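Local coordinates for protein putative histidinol-phosphate aminotransferase (Erwinia carotovora atroseptica, PDB 3LY1) that probably acts as a pyridoxal-phosphate-dependent aminotransferase, possibly one that transfers the amino group of histidinol phosphate, at residues Leu73-Ser78 / Glu242-Ser247; Lys50-Met55 / Gly248-Leu253. All coordinates share one frame; numbering follows the deposited sequence.

Contact 1: Leu73-Ser78 / Glu242-Ser247; sequences LTAGSS and EKINFS. With PLP (pyridoxal-5'-phosphate), chain E.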
ATOM      1  N   LEU A  73       1.324 -10.649  -1.641  1.00 14.09           N
ATOM      2  CA  LEU A  73       0.326  -9.668  -2.030  1.00 14.06           C
ATOM      3  C   LEU A  73       0.828  -8.276  -1.760  1.00 14.58           C
ATOM      4  O   LEU A  73       1.459  -8.003  -0.716  1.00 15.96           O
ATOM      5  CB  LEU A  73      -1.000  -9.903  -1.288  1.00 14.73           C
ATOM      6  CG  LEU A  73      -2.005 -10.920  -1.806  1.00 15.92           C
ATOM      7  CD1 LEU A  73      -2.886 -11.322  -0.622  1.00 16.10           C
ATOM      8  CD2 LEU A  73      -2.817 -10.418  -3.012  1.00 14.07           C
ATOM      9  N   THR A  74       0.567  -7.380  -2.703  1.00 14.69           N
ATOM     10  CA  THR A  74       1.102  -6.028  -2.647  1.00 14.37           C
ATOM     11  C   THR A  74       0.019  -5.063  -3.103  1.00 13.96           C
ATOM     12  O   THR A  74      -1.031  -5.461  -3.732  1.00 13.47           O
ATOM     13  CB  THR A  74       2.422  -5.832  -3.514  1.00 13.98           C
ATOM     14  OG1 THR A  74       2.140  -6.047  -4.903  1.00 15.56           O
ATOM     15  CG2 THR A  74       3.624  -6.789  -3.077  1.00 12.66           C
ATOM     16  N   ALA A  75       0.208  -3.805  -2.739  1.00 14.47           N
ATOM     17  CA  ALA A  75      -0.777  -2.759  -3.113  1.00 15.07           C
ATOM     18  C   ALA A  75      -0.471  -2.271  -4.515  1.00 14.63           C
ATOM     19  O   ALA A  75       0.282  -1.312  -4.722  1.00 17.26           O
ATOM     20  CB  ALA A  75      -0.807  -1.611  -2.088  1.00 15.11           C
ATOM     21  N   GLY A  76      -1.007  -3.007  -5.484  1.00 15.44           N
ATOM     22  CA  GLY A  76      -0.620  -2.924  -6.890  1.00 14.36           C
ATOM     23  C   GLY A  76       0.750  -3.521  -7.134  1.00 15.76           C
ATOM     24  O   GLY A  76       1.507  -3.733  -6.200  1.00 16.10           O
ATOM     25  N   SER A  77       1.099  -3.758  -8.397  1.00 15.07           N
ATOM     26  CA  SER A  77       2.417  -4.239  -8.700  1.00 14.98           C
ATOM     27  C   SER A  77       3.469  -3.119  -8.570  1.00 15.38           C
ATOM     28  O   SER A  77       4.685  -3.411  -8.552  1.00 15.26           O
ATOM     29  CB  SER A  77       2.420  -4.922 -10.084  1.00 16.18           C
ATOM     30  OG  SER A  77       2.154  -3.998 -11.128  1.00 16.59           O
ATOM     31  N   SER A  78       3.037  -1.850  -8.457  1.00 15.09           N
ATOM     32  CA  SER A  78       3.976  -0.729  -8.210  1.00 15.67           C
ATOM     33  C   SER A  78       4.824  -1.034  -6.966  1.00 14.10           C
ATOM     34  O   SER A  78       6.053  -0.874  -6.973  1.00 15.08           O
ATOM     35  CB  SER A  78       3.238   0.618  -8.023  1.00 15.80           C
ATOM     36  OG  SER A  78       2.405   0.983  -9.134  1.00 18.99           O
ATOM     37  N   GLU A 242       1.239  -7.865   4.530  1.00 14.82           N
ATOM     38  CA  GLU A 242       0.260  -7.969   3.470  1.00 15.32           C
ATOM     39  C   GLU A 242      -1.051  -7.470   4.062  1.00 16.08           C
ATOM     40  O   GLU A 242      -1.764  -8.210   4.733  1.00 17.77           O
ATOM     41  CB  GLU A 242       0.139  -9.418   2.992  1.00 15.07           C
ATOM     42  CG  GLU A 242       1.386  -9.919   2.257  1.00 14.41           C
ATOM     43  CD  GLU A 242       1.385 -11.415   2.005  1.00 17.61           C
ATOM     44  OE1 GLU A 242       1.670 -12.168   2.977  1.00 18.96           O
ATOM     45  OE2 GLU A 242       1.071 -11.836   0.855  1.00 17.46           O
ATOM     46  N   LYS A 243      -1.358  -6.202   3.796  1.00 16.03           N
ATOM     47  CA  LYS A 243      -2.459  -5.505   4.450  1.00 16.36           C
ATOM     48  C   LYS A 243      -3.231  -4.741   3.368  1.00 17.11           C
ATOM     49  O   LYS A 243      -3.315  -3.504   3.383  1.00 18.12           O
ATOM     50  CB  LYS A 243      -1.928  -4.552   5.524  1.00 15.03           C
ATOM     51  CG  LYS A 243      -1.097  -5.237   6.613  1.00 14.84           C
ATOM     52  CD  LYS A 243      -0.625  -4.270   7.643  1.00 17.17           C
ATOM     53  CE  LYS A 243       0.146  -4.972   8.766  1.00 18.78           C
ATOM     54  NZ  LYS A 243       0.495  -4.052   9.855  1.00 20.36           N
ATOM     55  N   ILE A 244      -3.772  -5.513   2.442  1.00 16.61           N
ATOM     56  CA  ILE A 244      -4.506  -5.019   1.287  1.00 16.87           C
ATOM     57  C   ILE A 244      -5.856  -4.529   1.785  1.00 16.04           C
ATOM     58  O   ILE A 244      -6.388  -5.020   2.777  1.00 16.09           O
ATOM     59  CB  ILE A 244      -4.631  -6.158   0.210  1.00 17.32           C
ATOM     60  CG1 ILE A 244      -3.237  -6.697  -0.149  1.00 17.90           C
ATOM     61  CG2 ILE A 244      -5.220  -5.660  -1.079  1.00 17.74           C
ATOM     62  CD1 ILE A 244      -2.278  -5.599  -0.660  1.00 18.29           C
ATOM     63  N   ASN A 245      -6.425  -3.561   1.088  1.00 15.34           N
ATOM     64  CA  ASN A 245      -7.686  -2.986   1.489  1.00 15.15           C
ATOM     65  C   ASN A 245      -8.852  -3.965   1.281  1.00 14.64           C
ATOM     66  O   ASN A 245      -8.810  -4.823   0.388  1.00 15.31           O
ATOM     67  CB  ASN A 245      -7.904  -1.623   0.827  1.00 15.10           C
ATOM     68  CG  ASN A 245      -8.550  -1.712  -0.513  1.00 17.72           C
ATOM     69  OD1 ASN A 245      -9.778  -1.796  -0.633  1.00 14.17           O
ATOM     70  ND2 ASN A 245      -7.735  -1.676  -1.541  1.00 20.50           N
ATOM     71  N   PHE A 246      -9.842  -3.879   2.161  1.00 14.57           N
ATOM     72  CA  PHE A 246     -10.951  -4.846   2.207  1.00 14.58           C
ATOM     73  C   PHE A 246     -11.745  -4.919   0.901  1.00 14.74           C
ATOM     74  O   PHE A 246     -12.039  -5.990   0.424  1.00 14.57           O
ATOM     75  CB  PHE A 246     -11.910  -4.514   3.356  1.00 14.35           C
ATOM     76  CG  PHE A 246     -12.350  -5.701   4.141  1.00 12.68           C
ATOM     77  CD1 PHE A 246     -12.913  -6.814   3.515  1.00 14.43           C
ATOM     78  CD2 PHE A 246     -12.299  -5.677   5.521  1.00 12.70           C
ATOM     79  CE1 PHE A 246     -13.341  -7.879   4.255  1.00 12.90           C
ATOM     80  CE2 PHE A 246     -12.744  -6.750   6.271  1.00 12.95           C
ATOM     81  CZ  PHE A 246     -13.247  -7.852   5.642  1.00 12.98           C
ATOM     82  N   SER A 247     -12.079  -3.783   0.311  1.00 15.41           N
ATOM     83  CA  SER A 247     -12.859  -3.811  -0.927  1.00 15.18           C
ATOM     84  C   SER A 247     -12.041  -4.438  -2.051  1.00 14.97           C
ATOM     85  O   SER A 247     -12.562  -5.221  -2.812  1.00 14.44           O
ATOM     86  CB  SER A 247     -13.318  -2.402  -1.339  1.00 15.69           C
ATOM     87  OG  SER A 247     -14.147  -1.863  -0.334  1.00 15.29           O
TER
HETATM   88  N1  PLP E 500       3.931  -2.607 -14.527  1.00 22.27           N
HETATM   89  C2  PLP E 500       3.625  -2.017 -15.736  1.00 23.66           C
HETATM   90  C2A PLP E 500       4.321  -2.513 -16.979  1.00 21.62           C
HETATM   91  C3  PLP E 500       2.712  -0.962 -15.752  1.00 23.38           C
HETATM   92  O3  PLP E 500       2.425  -0.368 -16.939  1.00 23.50           O
HETATM   93  C4  PLP E 500       2.120  -0.525 -14.546  1.00 29.17           C
HETATM   94  C4A PLP E 500       1.035   0.521 -14.560  1.00 33.61           C
HETATM   95  O4A PLP E 500       1.291   1.538 -15.185  1.00 41.58           O
HETATM   96  C5  PLP E 500       2.453  -1.131 -13.329  1.00 23.83           C
HETATM   97  C6  PLP E 500       3.383  -2.171 -13.355  1.00 22.61           C
HETATM   98  C5A PLP E 500       1.861  -0.691 -12.008  1.00 26.61           C
HETATM   99  O4P PLP E 500       0.433  -0.845 -11.909  1.00 24.18           O
HETATM  100  P   PLP E 500      -0.270  -1.152 -10.509  1.00 23.16           P
HETATM  101  O1P PLP E 500       0.473  -0.548  -9.359  1.00 23.75           O
HETATM  102  O2P PLP E 500      -0.288  -2.657 -10.488  1.00 25.58           O
HETATM  103  O3P PLP E 500      -1.651  -0.554 -10.726  1.00 27.13           O

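Contact 2: Lys50-Met55 / Gly248-Leu253; sequences KNEILM and GVDAAL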
ATOM      1  N   LYS A  50      -7.867  -9.511   7.541  1.00 15.30           N
ATOM      2  CA  LYS A  50      -6.838 -10.524   7.821  1.00 16.43           C
ATOM      3  C   LYS A  50      -7.089 -11.911   7.222  1.00 16.93           C
ATOM      4  O   LYS A  50      -6.270 -12.396   6.428  1.00 15.85           O
ATOM      5  CB  LYS A  50      -6.606 -10.628   9.329  1.00 17.10           C
ATOM      6  CG  LYS A  50      -5.810  -9.423   9.843  1.00 16.20           C
ATOM      7  CD  LYS A  50      -5.770  -9.374  11.365  1.00 17.60           C
ATOM      8  CE  LYS A  50      -4.926  -8.207  11.939  1.00 19.54           C
ATOM      9  NZ  LYS A  50      -3.488  -8.497  11.885  1.00 21.55           N
ATOM     10  N   ASN A  51      -8.215 -12.541   7.555  1.00 17.23           N
ATOM     11  CA  ASN A  51      -8.487 -13.853   6.987  1.00 18.39           C
ATOM     12  C   ASN A  51      -8.729 -13.860   5.469  1.00 18.79           C
ATOM     13  O   ASN A  51      -8.359 -14.810   4.767  1.00 19.03           O
ATOM     14  CB  ASN A  51      -9.678 -14.507   7.669  1.00 18.15           C
ATOM     15  CG  ASN A  51      -9.809 -15.953   7.283  1.00 19.41           C
ATOM     16  OD1 ASN A  51      -8.950 -16.778   7.623  1.00 20.76           O
ATOM     17  ND2 ASN A  51     -10.835 -16.262   6.519  1.00 18.86           N
ATOM     18  N   GLU A  52      -9.330 -12.785   4.975  1.00 18.41           N
ATOM     19  CA  GLU A  52      -9.646 -12.643   3.555  1.00 17.90           C
ATOM     20  C   GLU A  52      -8.359 -12.550   2.739  1.00 16.57           C
ATOM     21  O   GLU A  52      -8.290 -13.078   1.630  1.00 15.93           O
ATOM     22  CB  GLU A  52     -10.536 -11.405   3.335  1.00 18.63           C
ATOM     23  CG  GLU A  52     -11.982 -11.517   3.928  1.00 19.26           C
ATOM     24  CD  GLU A  52     -12.096 -11.275   5.457  1.00 21.73           C
ATOM     25  OE1 GLU A  52     -11.143 -10.817   6.105  1.00 20.52           O
ATOM     26  OE2 GLU A  52     -13.183 -11.554   6.025  1.00 25.83           O
ATOM     27  N   ILE A  53      -7.360 -11.862   3.294  1.00 15.70           N
ATOM     28  CA  ILE A  53      -6.019 -11.762   2.681  1.00 14.76           C
ATOM     29  C   ILE A  53      -5.343 -13.131   2.608  1.00 14.70           C
ATOM     30  O   ILE A  53      -4.706 -13.466   1.609  1.00 14.62           O
ATOM     31  CB  ILE A  53      -5.178 -10.745   3.401  1.00 13.88           C
ATOM     32  CG1 ILE A  53      -5.661  -9.338   2.995  1.00 15.64           C
ATOM     33  CG2 ILE A  53      -3.630 -10.948   3.144  1.00 11.56           C
ATOM     34  CD1 ILE A  53      -5.159  -8.183   3.915  1.00 13.56           C
ATOM     35  N   LEU A  54      -5.483 -13.923   3.663  1.00 15.25           N
ATOM     36  CA  LEU A  54      -5.005 -15.310   3.639  1.00 15.34           C
ATOM     37  C   LEU A  54      -5.694 -16.095   2.521  1.00 15.09           C
ATOM     38  O   LEU A  54      -5.031 -16.778   1.745  1.00 14.53           O
ATOM     39  CB  LEU A  54      -5.154 -15.992   5.026  1.00 15.26           C
ATOM     40  CG  LEU A  54      -4.263 -15.477   6.171  1.00 15.74           C
ATOM     41  CD1 LEU A  54      -4.588 -16.201   7.485  1.00 19.03           C
ATOM     42  CD2 LEU A  54      -2.791 -15.666   5.873  1.00 19.60           C
HETATM   43  N   MSE A  55      -7.016 -15.977   2.400  1.00 15.85           N
HETATM   44  CA  MSE A  55      -7.735 -16.679   1.357  0.50 16.03           C
HETATM   45  C   MSE A  55      -7.313 -16.272  -0.069  1.00 15.85           C
HETATM   46  O   MSE A  55      -7.188 -17.133  -0.965  1.00 16.80           O
HETATM   47  CB  MSE A  55      -9.248 -16.471   1.526  0.50 16.08           C
HETATM   48  CG  MSE A  55      -9.801 -16.921   2.872  0.50 17.85           C
HETATM   49 SE   MSE A  55      -9.679 -18.832   3.218  0.38 20.38          SE
HETATM   50  CE  MSE A  55      -8.248 -18.868   4.550  0.50 17.80           C
ATOM     51  N   GLY A 248     -10.767  -4.086  -2.139  1.00 13.07           N
ATOM     52  CA  GLY A 248      -9.890  -4.674  -3.115  1.00 13.62           C
ATOM     53  C   GLY A 248      -9.714  -6.176  -2.976  1.00 13.41           C
ATOM     54  O   GLY A 248      -9.757  -6.884  -3.986  1.00 13.79           O
ATOM     55  N   VAL A 249      -9.539  -6.658  -1.739  1.00 12.28           N
ATOM     56  CA  VAL A 249      -9.353  -8.088  -1.486  1.00 13.04           C
ATOM     57  C   VAL A 249     -10.626  -8.857  -1.900  1.00 13.30           C
ATOM     58  O   VAL A 249     -10.563  -9.862  -2.607  1.00 13.74           O
ATOM     59  CB  VAL A 249      -9.025  -8.389  -0.012  1.00 13.07           C
ATOM     60  CG1 VAL A 249      -9.127  -9.871   0.259  1.00 12.87           C
ATOM     61  CG2 VAL A 249      -7.628  -7.842   0.352  1.00 15.75           C
ATOM     62  N   ASP A 250     -11.785  -8.375  -1.475  1.00 14.02           N
ATOM     63  CA  ASP A 250     -13.044  -9.046  -1.823  1.00 14.12           C
ATOM     64  C   ASP A 250     -13.375  -8.876  -3.321  1.00 14.19           C
ATOM     65  O   ASP A 250     -13.978  -9.769  -3.939  1.00 13.49           O
ATOM     66  CB  ASP A 250     -14.205  -8.520  -0.971  1.00 14.98           C
ATOM     67  CG  ASP A 250     -14.257  -9.127   0.449  1.00 16.86           C
ATOM     68  OD1 ASP A 250     -13.410  -9.985   0.806  1.00 19.00           O
ATOM     69  OD2 ASP A 250     -15.201  -8.769   1.196  1.00 20.31           O
ATOM     70  N   ALA A 251     -12.993  -7.741  -3.924  1.00 12.55           N
ATOM     71  CA  ALA A 251     -13.188  -7.611  -5.367  1.00 12.82           C
ATOM     72  C   ALA A 251     -12.268  -8.568  -6.113  1.00 13.29           C
ATOM     73  O   ALA A 251     -12.675  -9.175  -7.090  1.00 14.45           O
ATOM     74  CB  ALA A 251     -13.030  -6.199  -5.819  1.00 13.39           C
ATOM     75  N   ALA A 252     -11.011  -8.708  -5.665  1.00 14.94           N
ATOM     76  CA  ALA A 252     -10.074  -9.634  -6.315  1.00 15.07           C
ATOM     77  C   ALA A 252     -10.569 -11.083  -6.214  1.00 16.03           C
ATOM     78  O   ALA A 252     -10.495 -11.821  -7.202  1.00 15.76           O
ATOM     79  CB  ALA A 252      -8.626  -9.492  -5.745  1.00 15.74           C
ATOM     80  N   LEU A 253     -11.058 -11.484  -5.051  1.00 16.11           N
ATOM     81  CA  LEU A 253     -11.557 -12.852  -4.879  1.00 18.30           C
ATOM     82  C   LEU A 253     -12.697 -13.123  -5.855  1.00 18.84           C
ATOM     83  O   LEU A 253     -12.746 -14.182  -6.474  1.00 20.92           O
ATOM     84  CB  LEU A 253     -12.030 -13.113  -3.458  1.00 17.90           C
ATOM     85  CG  LEU A 253     -10.962 -13.312  -2.383  1.00 19.53           C
ATOM     86  CD1 LEU A 253     -11.623 -13.231  -0.993  1.00 16.57           C
ATOM     87  CD2 LEU A 253     -10.177 -14.626  -2.556  1.00 18.34           C
TER

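Contact 1: Leu73-Ser78 / Glu242-Ser247
Ile244 packs its side chain against the backbone of Thr74 and Ala75, just where the strand gives way to a turn. Its CD1 lies 3.3 Å from Thr74 O and 3.7 Å from Ala75 N, so the methyl packs on the peptide link between these residues. With CG1 anti to the carbonyl carbon (chi1 -55°), the ethyl branch also brings CG1 to 4.1 Å from Leu73 CB. This is the buried, close-fitting half; Leu73 also packs on Ile53, Leu56 and Leu60 of helix 50-63.

The partly exposed half belongs to Glu242, whose side chain crosses that of Leu73 at about a right angle. Leu73 N donates to Glu242 OE2 over 2.8 Å, nearly straight at 175°, meeting the carboxylate on its anti side and 20° out of its plane. On the way there, Glu242 CG runs 3.5 Å from Leu73 O.

Past the inverse gamma turn centred on Ala75, the chain reaches the phosphate of pyridoxal phosphate. Ser77 gives O2P both its N (2.7 Å) and its OG, while Ser78 N and OG both bind O1P. Thr74 OG1 reaches forward across the turn and donates to Gly76 O at 2.7 Å, from above the carbonyl plane. Lys243 of the second subunit bonds to Ser78 OG. Backbone NH groups and hydroxyls following a strand thus form a cofactor phosphate site, consistent with the class I and II aminotransferase family; they probably help to stabilise the phosphate's negative charge, while Glu242 and Ile244 probably help to hold the backbone leading to Ser77 and Ser78.

Contact 2: Lys50-Met55 / Gly248-Leu253
Val249 meets helix 50-63 with both methyls, and its first torsion turns them to different residues. CG1, anti to the backbone N, lies against Glu52, 3.6 Å from Glu52 O and 3.7 Å from Glu52 CB. CG2 turns to the next residue of that helix and touches Ile53 CG1 at 3.6 Å, the two side chains crossing at about a right angle. Although the CB of Ile53 is directed away from helix 246-255, its CG1 still comes within packing distance. The nearest alpha carbons, those of Ile53 and Val249, are 6.5 Å apart, which places the closest backbone pairing at this valine.

One residue on, Asp250 brings an acid to the flank of Glu52. The touching atoms are Asp250 OD1 and Glu52 CG, 3.8 Å apart, so a carboxylate oxygen rests against a methylene. Glu52 bends at chi2 (79°) and carries its own carboxylate aside; the two acid planes stand 64° apart, and Glu52 OE2 remains 5.5 Å from Asp250 OD1. The other oxygen, Asp250 OD2, forms a salt bridge with Lys44.

A turn later Leu253 extends the line begun by Val249. Its CD1 approaches Glu52 O, and CD2 comes to 4.1 Å from Met55 C, so its branches rest mainly on backbone, while its side chain also touches Leu56 and Lys59 further along helix 50-63.

Helices 50-63 and 246-255 thus pack side by side in roughly the same direction, their short axes 33° apart with a closest approach of 9.7 Å. Chemically, the interface is aliphatic packing bordered by two acids: Lys44 probably offsets the charge of Asp250, and the separation of the carboxylates would moderate their repulsion.

In the fold
From the N terminus, helix 50-63 comes first and supplies the opening half of contact 2; strand 71-74 and the start of helix 76-88 then give that of contact 1. After the intervening sheet strands and helices, the chain returns through residues 242-247, closing contact 1, and continues directly into 248-253, closing contact 2. The loop of contact 1 is therefore nested inside that of contact 2. Their centres lie 9 Å apart and they touch: Ile53 CD1 packs on Ile244 N at 3.4 Å. Together they join an outermost strand, within this chain, of the seven-stranded mixed sheet, and the cofactor-phosphate site beyond it, to the paired helices 50-63 and 246-255.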